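Local coordinates for protein thymine dioxygenase (Neurospora crassa, PDB 5C3Q) that probably acts as an iron- and 2-oxoglutarate-dependent dioxygenase that hydroxylates the methyl group of thymine, at residues P57-H62 / M151-D156; A68-L73 / V145-T150. All coordinates share one frame; numbering follows the deposited sequence.

Interaction 1: residues P57-H62 / M151-D156. With EDO (1,2-ethanediol), chain L.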
loop_
_atom_site.group_PDB
_atom_site.type_symbol
_atom_site.label_atom_id
_atom_site.label_comp_id
_atom_site.label_asym_id
_atom_site.label_seq_id
_atom_site.Cartn_x
_atom_site.Cartn_y
_atom_site.Cartn_z
ATOM N N PRO A 57 9.815 -6.860 -14.917
ATOM C CA PRO A 57 9.254 -8.051 -14.258
ATOM C C PRO A 57 10.295 -9.016 -13.684
ATOM O O PRO A 57 10.039 -9.627 -12.647
ATOM C CB PRO A 57 8.419 -8.734 -15.354
ATOM C CG PRO A 57 8.697 -8.015 -16.622
ATOM C CD PRO A 57 9.337 -6.701 -16.304
ATOM N N ASP A 58 11.447 -9.159 -14.338
ATOM C CA ASP A 58 12.496 -10.044 -13.813
ATOM C C ASP A 58 13.117 -9.481 -12.531
ATOM O O ASP A 58 13.463 -10.242 -11.632
ATOM C CB ASP A 58 13.572 -10.359 -14.863
ATOM C CG ASP A 58 14.407 -9.150 -15.249
ATOM O OD1 ASP A 58 13.835 -8.050 -15.414
ATOM O OD2 ASP A 58 15.639 -9.307 -15.401
ATOM N N PHE A 59 13.237 -8.158 -12.438
ATOM C CA PHE A 59 13.713 -7.533 -11.202
ATOM C C PHE A 59 12.683 -7.682 -10.080
ATOM O O PHE A 59 13.050 -7.988 -8.949
ATOM C CB PHE A 59 14.079 -6.057 -11.404
ATOM C CG PHE A 59 14.615 -5.395 -10.159
ATOM C CD1 PHE A 59 15.743 -5.900 -9.521
ATOM C CD2 PHE A 59 13.986 -4.283 -9.615
ATOM C CE1 PHE A 59 16.236 -5.306 -8.369
ATOM C CE2 PHE A 59 14.478 -3.682 -8.467
ATOM C CZ PHE A 59 15.603 -4.196 -7.842
ATOM N N ARG A 60 11.403 -7.483 -10.398
ATOM C CA ARG A 60 10.320 -7.687 -9.420
ATOM C C ARG A 60 10.319 -9.119 -8.880
ATOM O O ARG A 60 10.158 -9.337 -7.681
ATOM C CB ARG A 60 8.954 -7.375 -10.044
ATOM C CG ARG A 60 7.761 -7.881 -9.236
ATOM C CD ARG A 60 6.454 -7.526 -9.918
ATOM N NE ARG A 60 5.285 -8.081 -9.240
ATOM C CZ ARG A 60 4.021 -7.794 -9.551
ATOM N NH1 ARG A 60 3.030 -8.355 -8.871
ATOM N NH2 ARG A 60 3.736 -6.945 -10.536
ATOM N N GLU A 61 10.493 -10.086 -9.775
ATOM C CA GLU A 61 10.570 -11.496 -9.391
ATOM C C GLU A 61 11.734 -11.742 -8.418
ATOM O O GLU A 61 11.580 -12.435 -7.415
ATOM C CB GLU A 61 10.729 -12.365 -10.640
ATOM C CG GLU A 61 10.357 -13.824 -10.449
ATOM C CD GLU A 61 10.484 -14.629 -11.730
ATOM O OE1 GLU A 61 10.219 -14.078 -12.825
ATOM O OE2 GLU A 61 10.847 -15.821 -11.643
ATOM N N HIS A 62 12.887 -11.156 -8.727
ATOM C CA HIS A 62 14.063 -11.214 -7.858
ATOM C C HIS A 62 13.788 -10.585 -6.485
ATOM O O HIS A 62 14.156 -11.151 -5.454
ATOM C CB HIS A 62 15.251 -10.521 -8.537
ATOM C CG HIS A 62 16.468 -10.407 -7.671
ATOM N ND1 HIS A 62 17.194 -11.505 -7.260
ATOM C CD2 HIS A 62 17.093 -9.326 -7.149
ATOM C CE1 HIS A 62 18.212 -11.104 -6.519
ATOM N NE2 HIS A 62 18.173 -9.786 -6.436
ATOM N N MET A 151 16.804 -4.253 -2.051
ATOM C CA MET A 151 15.683 -3.495 -1.496
ATOM C C MET A 151 15.853 -1.985 -1.642
ATOM O O MET A 151 14.877 -1.279 -1.875
ATOM C CB MET A 151 15.455 -3.864 -0.026
ATOM C CG MET A 151 14.983 -5.294 0.171
ATOM S SD MET A 151 13.467 -5.627 -0.745
ATOM C CE MET A 151 13.473 -7.413 -0.807
ATOM N N ASN A 152 17.081 -1.489 -1.504
ATOM C CA ASN A 152 17.355 -0.067 -1.743
ATOM C C ASN A 152 17.144 0.318 -3.207
ATOM O O ASN A 152 16.600 1.383 -3.501
ATOM C CB ASN A 152 18.774 0.302 -1.299
ATOM C CG ASN A 152 18.881 0.495 0.200
ATOM O OD1 ASN A 152 17.884 0.729 0.883
ATOM N ND2 ASN A 152 20.097 0.406 0.720
ATOM N N ASN A 153 17.579 -0.555 -4.112
ATOM C CA ASN A 153 17.332 -0.385 -5.545
ATOM C C ASN A 153 15.832 -0.338 -5.817
ATOM O O ASN A 153 15.341 0.578 -6.474
ATOM C CB ASN A 153 17.980 -1.534 -6.328
ATOM C CG ASN A 153 17.932 -1.335 -7.832
ATOM O OD1 ASN A 153 17.363 -0.369 -8.338
ATOM N ND2 ASN A 153 18.539 -2.259 -8.561
ATOM N N PHE A 154 15.104 -1.312 -5.282
ATOM C CA PHE A 154 13.650 -1.356 -5.442
ATOM C C PHE A 154 12.977 -0.117 -4.852
ATOM O O PHE A 154 12.085 0.458 -5.474
ATOM C CB PHE A 154 13.077 -2.624 -4.812
ATOM C CG PHE A 154 11.635 -2.871 -5.155
ATOM C CD1 PHE A 154 11.264 -3.185 -6.456
ATOM C CD2 PHE A 154 10.653 -2.800 -4.180
ATOM C CE1 PHE A 154 9.939 -3.417 -6.778
ATOM C CE2 PHE A 154 9.324 -3.032 -4.495
ATOM C CZ PHE A 154 8.968 -3.344 -5.797
ATOM N N PHE A 155 13.419 0.298 -3.668
ATOM C CA PHE A 155 12.893 1.507 -3.017
ATOM C C PHE A 155 12.968 2.726 -3.949
ATOM O O PHE A 155 11.983 3.449 -4.113
ATOM C CB PHE A 155 13.653 1.784 -1.708
ATOM C CG PHE A 155 13.076 2.908 -0.883
ATOM C CD1 PHE A 155 13.365 4.232 -1.184
ATOM C CD2 PHE A 155 12.258 2.640 0.204
ATOM C CE1 PHE A 155 12.836 5.267 -0.427
ATOM C CE2 PHE A 155 11.728 3.669 0.965
ATOM C CZ PHE A 155 12.018 4.984 0.651
ATOM N N ASP A 156 14.133 2.936 -4.558
ATOM C CA ASP A 156 14.362 4.092 -5.441
ATOM C C ASP A 156 13.575 4.015 -6.756
ATOM O O ASP A 156 13.123 5.036 -7.269
ATOM C CB ASP A 156 15.860 4.272 -5.719
ATOM C CG ASP A 156 16.633 4.715 -4.481
ATOM O OD1 ASP A 156 15.995 5.192 -3.513
ATOM O OD2 ASP A 156 17.876 4.594 -4.470
HETATM C C1 EDO L . 6.136 -6.343 -12.939
HETATM O O1 EDO L . 5.483 -5.414 -12.068
HETATM C C2 EDO L . 6.210 -5.741 -14.329
HETATM O O2 EDO L . 6.673 -4.392 -14.232
#
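Arg60 NH2 donates two hydrogen bonds. One goes to O1 of a bound 1,2-ethanediol at 2.8 Å, with an N-H...O angle of 165°. The other goes to the backbone O of Thr251. The diol oxygen lies at the edge of the guanidinium, in its plane. The extended arginine chain carries the group well away from the helix backbone, and the two acceptors probably limit its rotation. The diol, probably from the crystallisation liquor, also bonds to Ile55 O. Its C2 rests against the Pro57 ring, 3.8 Å from CD.

Between residues 57-62 and 151-156 the contact is made by Phe59. Its CG is anti to the backbone N (chi1 -178°), which sends the ring across to the second segment. The far end of the ring then meets two consecutive residues. Phe59 CZ lies 3.6 Å from Asn153 ND2, and the amide plane is tilted 39° to the ring. This is van der Waals packing without a hydrogen bond between the two segments. The other end of the amide is held by its own helix, where Asn153 OD1 is hydrogen-bonded to Gln157 NE2. Beside it, Phe59 CE2 comes to 3.8 Å from Phe154 CD1. It meets the Phe154 ring at its edge, in plane.

The segments belong to helices 57-71 and 147-173, which run in broadly opposite senses. The pair packs on the large sheet of the double-stranded beta-helix fold. Phe154 touches Val63 on helix 57-71, Leu191 on strand 190-200 and, edge-to-face, Phe226 on strand 222-227.

Interaction 2: residues A68-L73 / V145-T150; sequences AKFFKL and VGFKST
Phe70 and Phe147 join two helices that lie against the large sheet of the double-stranded beta-helix (DSBH) fold. Phe70 is near the C-terminal end of helix 57-71. Phe147 opens helix 147-173. These two buried residues make the whole contact, and their CA atoms are 8.0 Å apart. Each holds its CG opposite the backbone N (chi1 173° and -179°), which turns both rings toward each other between the helices.

The ring planes are 26° apart, but the rings are displaced along their planes and barely overlap. Their centroids are 5.5 Å apart. The closest touch is therefore Phe147 CE1 to Phe70 CB, at 3.6 Å. Phe147 CZ lies 4.0 Å from Phe70 CD1. The Phe70 ring also turns its CD2 edge over the centre of the Phe71 ring. Phe70 also meets Tyr123 and Pro138, while Phe147 touches Thr66 and Leu193. Replacing Phe147 with an alanine would probably open a gap beside Phe70 CB and leave the Phe70 ring less firmly held.

The start of the second helix is tied down by polar groups. Gly146 is its N-cap residue. Glu140 accepts from Gly146 N and Lys148 N, one to each carboxylate oxygen. Gly146 O takes three donors: Thr150 N, Ser149 OG at 3.0 Å, and Thr150 OG1 at 2.8 Å, both hydroxyls from above the carbonyl plane.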
loop_
_atom_site.group_PDB
_atom_site.type_symbol
_atom_site.label_atom_id
_atom_site.label_comp_id
_atom_site.label_asym_id
_atom_site.label_seq_id
_atom_site.Cartn_x
_atom_site.Cartn_y
_atom_site.Cartn_z
ATOM N N ALA A 68 11.185 -13.375 0.195
ATOM C CA ALA A 68 10.927 -14.732 0.679
ATOM C C ALA A 68 12.111 -15.269 1.487
ATOM O O ALA A 68 11.925 -15.979 2.471
ATOM C CB ALA A 68 10.613 -15.666 -0.483
ATOM N N LYS A 69 13.325 -14.916 1.076
ATOM C CA LYS A 69 14.529 -15.327 1.800
ATOM C C LYS A 69 14.633 -14.665 3.174
ATOM O O LYS A 69 15.106 -15.289 4.123
ATOM C CB LYS A 69 15.786 -15.061 0.966
ATOM C CG LYS A 69 15.945 -16.031 -0.195
ATOM C CD LYS A 69 17.044 -15.601 -1.151
ATOM C CE LYS A 69 17.134 -16.541 -2.343
ATOM N NZ LYS A 69 18.402 -16.351 -3.099
ATOM N N PHE A 70 14.184 -13.416 3.294
ATOM C CA PHE A 70 14.166 -12.761 4.603
ATOM C C PHE A 70 13.217 -13.459 5.569
ATOM O O PHE A 70 13.569 -13.701 6.715
ATOM C CB PHE A 70 13.768 -11.288 4.509
ATOM C CG PHE A 70 13.580 -10.639 5.852
ATOM C CD1 PHE A 70 14.661 -10.097 6.534
ATOM C CD2 PHE A 70 12.328 -10.605 6.455
ATOM C CE1 PHE A 70 14.492 -9.512 7.779
ATOM C CE2 PHE A 70 12.153 -10.025 7.700
ATOM C CZ PHE A 70 13.235 -9.474 8.361
ATOM N N PHE A 71 12.003 -13.756 5.117
ATOM C CA PHE A 71 10.991 -14.316 6.013
ATOM C C PHE A 71 11.294 -15.767 6.405
ATOM O O PHE A 71 10.781 -16.257 7.413
ATOM C CB PHE A 71 9.587 -14.150 5.423
ATOM C CG PHE A 71 9.112 -12.718 5.416
ATOM C CD1 PHE A 71 8.824 -12.070 6.611
ATOM C CD2 PHE A 71 8.980 -12.013 4.228
ATOM C CE1 PHE A 71 8.403 -10.753 6.622
ATOM C CE2 PHE A 71 8.551 -10.693 4.231
ATOM C CZ PHE A 71 8.263 -10.064 5.428
ATOM N N LYS A 72 12.147 -16.432 5.627
ATOM C CA LYS A 72 12.658 -17.765 5.976
ATOM C C LYS A 72 13.693 -17.743 7.108
ATOM O O LYS A 72 14.036 -18.792 7.641
ATOM C CB LYS A 72 13.262 -18.451 4.746
ATOM C CG LYS A 72 12.224 -19.040 3.806
ATOM C CD LYS A 72 12.868 -19.619 2.557
ATOM C CE LYS A 72 11.889 -20.487 1.785
ATOM N NZ LYS A 72 12.528 -21.112 0.596
ATOM N N LEU A 73 14.198 -16.560 7.456
ATOM C CA LEU A 73 15.064 -16.401 8.629
ATOM C C LEU A 73 14.392 -16.929 9.896
ATOM O O LEU A 73 13.165 -16.884 10.015
ATOM C CB LEU A 73 15.438 -14.925 8.850
ATOM C CG LEU A 73 16.867 -14.405 8.634
ATOM C CD1 LEU A 73 17.709 -15.235 7.673
ATOM C CD2 LEU A 73 16.811 -12.951 8.187
ATOM N N VAL A 145 22.751 -12.352 1.381
ATOM C CA VAL A 145 23.759 -11.549 0.694
ATOM C C VAL A 145 23.078 -10.908 -0.511
ATOM O O VAL A 145 22.549 -11.605 -1.375
ATOM C CB VAL A 145 24.971 -12.389 0.237
ATOM C CG1 VAL A 145 25.930 -11.550 -0.599
ATOM C CG2 VAL A 145 25.697 -12.975 1.441
ATOM N N GLY A 146 23.077 -9.578 -0.547
ATOM C CA GLY A 146 22.407 -8.826 -1.603
ATOM C C GLY A 146 21.056 -8.268 -1.185
ATOM O O GLY A 146 20.436 -7.530 -1.949
ATOM N N PHE A 147 20.601 -8.614 0.020
ATOM C CA PHE A 147 19.290 -8.181 0.514
ATOM C C PHE A 147 19.156 -6.661 0.526
ATOM O O PHE A 147 18.191 -6.121 -0.013
ATOM C CB PHE A 147 19.009 -8.732 1.919
ATOM C CG PHE A 147 17.659 -8.333 2.467
ATOM C CD1 PHE A 147 16.518 -9.039 2.118
ATOM C CD2 PHE A 147 17.530 -7.238 3.320
ATOM C CE1 PHE A 147 15.273 -8.667 2.606
ATOM C CE2 PHE A 147 16.287 -6.863 3.815
ATOM C CZ PHE A 147 15.157 -7.580 3.457
ATOM N N LYS A 148 20.120 -5.978 1.140
ATOM C CA LYS A 148 20.058 -4.522 1.260
ATOM C C LYS A 148 20.092 -3.834 -0.103
ATOM O O LYS A 148 19.272 -2.956 -0.375
ATOM C CB LYS A 148 21.201 -3.981 2.123
ATOM C CG LYS A 148 21.193 -2.462 2.262
ATOM C CD LYS A 148 22.533 -1.905 2.716
ATOM C CE LYS A 148 22.642 -1.869 4.225
ATOM N NZ LYS A 148 24.014 -1.486 4.658
ATOM N N SER A 149 21.044 -4.230 -0.943
ATOM C CA SER A 149 21.231 -3.600 -2.251
ATOM C C SER A 149 20.009 -3.785 -3.151
ATOM O O SER A 149 19.640 -2.882 -3.897
ATOM C CB SER A 149 22.477 -4.157 -2.943
ATOM O OG SER A 149 22.412 -5.571 -3.044
ATOM N N THR A 150 19.394 -4.960 -3.074
ATOM C CA THR A 150 18.165 -5.248 -3.807
ATOM C C THR A 150 17.023 -4.332 -3.362
ATOM O O THR A 150 16.359 -3.709 -4.194
ATOM C CB THR A 150 17.748 -6.722 -3.615
ATOM O OG1 THR A 150 18.742 -7.577 -4.196
ATOM C CG2 THR A 150 16.396 -7.011 -4.262
#

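Overall arrangement
Interactions 1 and 2 are two places along one helix pair, 57-71 with 147-173. The centres of the two contacts are about 12 Å apart. The start of the first helix meets residues 151-156, and its end meets 145-150. Between them His62 NE2 and Thr150 OG1 are 3.2 Å apart, a probable hydrogen bond, and Phe59 CZ packs 3.8 Å from Thr150 O. Neither contact lines the active site. The Phe154 side chain is about 13 Å from the bound 2-oxoglutarate and about 9 Å from the side chain of Arg192, which binds 2-oxoglutarate. The side chain of Phe70 is about 10 Å from that of Arg192.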